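PDB 6UI3: cellulase from Clostridium cellulovorans, which probably hydrolyses internal beta-1,4 linkages of cellulose and related plant polysaccharides through its family 5 glycoside hydrolase domain, the part of the longer protein present here. Local coordinates for residues K189-V194 / D214-V219. Sequence-based numbering, arbitrary orientation.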
ATOM      1  N   LYS A 189      -2.332 -18.905  -5.925  1.00  8.53           N
ATOM      2  CA  LYS A 189      -1.798 -19.065  -4.572  1.00  9.30           C
ATOM      3  C   LYS A 189      -1.179 -17.782  -4.018  1.00  9.03           C
ATOM      4  O   LYS A 189      -0.615 -17.794  -2.914  1.00  9.93           O
ATOM      5  CB  LYS A 189      -0.750 -20.177  -4.559  1.00  9.85           C
ATOM      6  CG  LYS A 189      -1.321 -21.553  -4.807  1.00 10.90           C
ATOM      7  CD  LYS A 189      -0.221 -22.600  -4.741  1.00 14.62           C
ATOM      8  CE  LYS A 189      -0.747 -23.991  -5.055  1.00 17.30           C
ATOM      9  NZ  LYS A 189       0.338 -25.014  -5.006  1.00 21.27           N
ATOM     10  N   ARG A 190      -1.290 -16.680  -4.744  1.00  8.56           N
ATOM     11  CA  ARG A 190      -0.665 -15.414  -4.383  1.00  9.04           C
ATOM     12  C   ARG A 190      -1.513 -14.653  -3.365  1.00  8.18           C
ATOM     13  O   ARG A 190      -2.739 -14.631  -3.464  1.00  8.58           O
ATOM     14  CB  ARG A 190      -0.587 -14.575  -5.671  1.00 11.20           C
ATOM     15  CG  ARG A 190       0.145 -13.268  -5.525  1.00 10.60           C
ATOM     16  CD  ARG A 190       0.344 -12.521  -6.850  1.00  7.90           C
ATOM     17  NE  ARG A 190       0.834 -13.350  -7.956  1.00  7.64           N
ATOM     18  CZ  ARG A 190       2.042 -13.906  -8.021  1.00  7.90           C
ATOM     19  NH1 ARG A 190       2.931 -13.736  -7.051  1.00  8.86           N
ATOM     20  NH2 ARG A 190       2.347 -14.675  -9.058  1.00  8.55           N
ATOM     21  N   LEU A 191      -0.864 -13.976  -2.414  1.00  7.81           N
ATOM     22  CA  LEU A 191      -1.618 -13.090  -1.525  1.00  7.20           C
ATOM     23  C   LEU A 191      -2.198 -11.915  -2.315  1.00  7.40           C
ATOM     24  O   LEU A 191      -1.505 -11.276  -3.122  1.00  7.53           O
ATOM     25  CB  LEU A 191      -0.733 -12.568  -0.398  1.00  9.15           C
ATOM     26  CG  LEU A 191      -1.463 -11.703   0.625  1.00  7.99           C
ATOM     27  CD1 LEU A 191      -2.418 -12.514   1.477  1.00  9.25           C
ATOM     28  CD2 LEU A 191      -0.497 -10.948   1.539  1.00 10.28           C
ATOM     29  N   ILE A 192      -3.479 -11.627  -2.079  1.00  6.80           N
ATOM     30  CA  ILE A 192      -4.148 -10.453  -2.628  1.00  6.73           C
ATOM     31  C   ILE A 192      -4.643  -9.587  -1.472  1.00  7.43           C
ATOM     32  O   ILE A 192      -5.267 -10.091  -0.528  1.00  7.94           O
ATOM     33  CB  ILE A 192      -5.316 -10.836  -3.558  1.00  7.59           C
ATOM     34  CG1 ILE A 192      -4.822 -11.724  -4.705  1.00  7.92           C
ATOM     35  CG2 ILE A 192      -5.995  -9.575  -4.104  1.00  7.62           C
ATOM     36  CD1 ILE A 192      -5.932 -12.422  -5.478  1.00  9.81           C
ATOM     37  N   MET A 193      -4.355  -8.296  -1.550  1.00  7.07           N
ATOM     38  CA  MET A 193      -4.795  -7.300  -0.581  1.00  7.18           C
ATOM     39  C   MET A 193      -6.063  -6.621  -1.091  1.00  7.10           C
ATOM     40  O   MET A 193      -6.133  -6.234  -2.267  1.00  7.06           O
ATOM     41  CB  MET A 193      -3.717  -6.230  -0.390  1.00  7.75           C
ATOM     42  CG  MET A 193      -2.425  -6.763   0.209  1.00  8.93           C
ATOM     43  SD  MET A 193      -1.024  -5.627   0.111  1.00  7.91           S
ATOM     44  CE  MET A 193      -1.650  -4.221   1.020  1.00  9.90           C
ATOM     45  N   VAL A 194      -7.052  -6.463  -0.197  1.00  6.89           N
ATOM     46  CA  VAL A 194      -8.318  -5.852  -0.527  1.00  6.61           C
ATOM     47  C   VAL A 194      -8.591  -4.720   0.466  1.00  6.75           C
ATOM     48  O   VAL A 194      -8.561  -4.946   1.682  1.00  6.71           O
ATOM     49  CB  VAL A 194      -9.490  -6.859  -0.531  1.00  7.31           C
ATOM     50  CG1 VAL A 194      -9.387  -7.759  -1.771  1.00  8.14           C
ATOM     51  CG2 VAL A 194      -9.533  -7.704   0.738  1.00  8.84           C
ATOM     52  N   ASP A 214     -12.565 -15.836  -0.095  1.00 10.10           N
ATOM     53  CA  ASP A 214     -11.286 -16.330  -0.602  1.00  9.65           C
ATOM     54  C   ASP A 214     -10.408 -16.468   0.636  1.00  9.70           C
ATOM     55  O   ASP A 214     -10.349 -15.523   1.442  1.00 10.25           O
ATOM     56  CB  ASP A 214     -10.669 -15.349  -1.600  1.00  9.92           C
ATOM     57  CG  ASP A 214      -9.377 -15.862  -2.222  1.00 11.24           C
ATOM     58  OD1 ASP A 214      -8.330 -15.919  -1.523  1.00  9.73           O
ATOM     59  OD2 ASP A 214      -9.417 -16.219  -3.426  1.00 11.70           O
ATOM     60  N   PRO A 215      -9.730 -17.596   0.825  1.00  9.68           N
ATOM     61  CA  PRO A 215      -9.001 -17.829   2.081  1.00 10.17           C
ATOM     62  C   PRO A 215      -7.601 -17.237   2.116  1.00  9.82           C
ATOM     63  O   PRO A 215      -6.901 -17.451   3.119  1.00 10.73           O
ATOM     64  CB  PRO A 215      -8.916 -19.358   2.121  1.00 11.53           C
ATOM     65  CG  PRO A 215      -8.787 -19.730   0.652  1.00 10.79           C
ATOM     66  CD  PRO A 215      -9.765 -18.805  -0.023  1.00  9.66           C
ATOM     67  N   ASN A 216      -7.174 -16.543   1.070  1.00  8.72           N
ATOM     68  CA  ASN A 216      -5.805 -16.054   0.930  1.00  8.00           C
ATOM     69  C   ASN A 216      -5.783 -14.587   0.547  1.00  7.89           C
ATOM     70  O   ASN A 216      -5.157 -14.179  -0.432  1.00  7.85           O
ATOM     71  CB  ASN A 216      -5.067 -16.938  -0.062  1.00  9.91           C
ATOM     72  CG  ASN A 216      -3.591 -16.661  -0.104  1.00 11.24           C
ATOM     73  OD1 ASN A 216      -3.009 -16.097   0.828  1.00  9.94           O
ATOM     74  ND2 ASN A 216      -2.961 -17.075  -1.194  1.00 12.19           N
ATOM     75  N   VAL A 217      -6.469 -13.777   1.349  1.00  8.52           N
ATOM     76  CA  VAL A 217      -6.481 -12.332   1.192  1.00  7.85           C
ATOM     77  C   VAL A 217      -6.108 -11.663   2.508  1.00  7.49           C
ATOM     78  O   VAL A 217      -6.259 -12.222   3.598  1.00  8.77           O
ATOM     79  CB  VAL A 217      -7.843 -11.792   0.683  1.00  8.73           C
ATOM     80  CG1 VAL A 217      -8.165 -12.321  -0.706  1.00  8.94           C
ATOM     81  CG2 VAL A 217      -8.986 -12.145   1.641  1.00 10.14           C
ATOM     82  N   ALA A 218      -5.642 -10.428   2.393  1.00  7.48           N
ATOM     83  CA  ALA A 218      -5.378  -9.575   3.538  1.00  7.02           C
ATOM     84  C   ALA A 218      -6.112  -8.256   3.349  1.00  6.68           C
ATOM     85  O   ALA A 218      -6.285  -7.798   2.215  1.00  7.72           O
ATOM     86  CB  ALA A 218      -3.881  -9.275   3.675  1.00  8.40           C
ATOM     87  N   VAL A 219      -6.545  -7.639   4.447  1.00  6.38           N
ATOM     88  CA  VAL A 219      -7.202  -6.336   4.366  1.00  7.45           C
ATOM     89  C   VAL A 219      -6.145  -5.243   4.319  1.00  7.32           C
ATOM     90  O   VAL A 219      -5.184  -5.255   5.101  1.00  8.66           O
ATOM     91  CB  VAL A 219      -8.185  -6.139   5.530  1.00  8.00           C
ATOM     92  CG1 VAL A 219      -8.782  -4.733   5.508  1.00  8.20           C
ATOM     93  CG2 VAL A 219      -9.289  -7.187   5.472  1.00 10.06           C
TER
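Leu191 lays its CD1 branch over the backbone of Asn216 and Val217, 3.7 Å from Asn216 OD1 and 4.2 Å from Ala218 CB; with CG anti to the backbone N (chi1 -176°) and chi2 at 70°, CD1 is the branch turned to this segment. The Asn216 amide reaches back across the gap, where ND2 gives Lys189 O a weak hydrogen bond of 3.0 Å, bent to 127°. Asp214 OD1 accepts from Asn216 N in an Asx turn that shapes the chain just before the strand, while Asp214 OD2 forms a salt bridge with Arg181.

From Ile192 onward the two strands pair in parallel, Ile192 with Val217, Met193 with Ala218 and Val194 with Val219. The bonds tighten along the strands: Ile192 N to Asn216 O is weak at 3.5 Å, whereas Ala218 N to Ile192 O measures 3.0 Å and Val194 N to Ala218 O 2.9 Å. Ile192, Val194, Val217 and Val219 share one sheet face, Met193 and Ala218 the other.

These are neighbouring strands of the eight-stranded TIM barrel, joined through helix 203-208; helix 163-182 covers Ile192, helix 16-21 packs on Leu191, and strand 145-148 adjoins Met193.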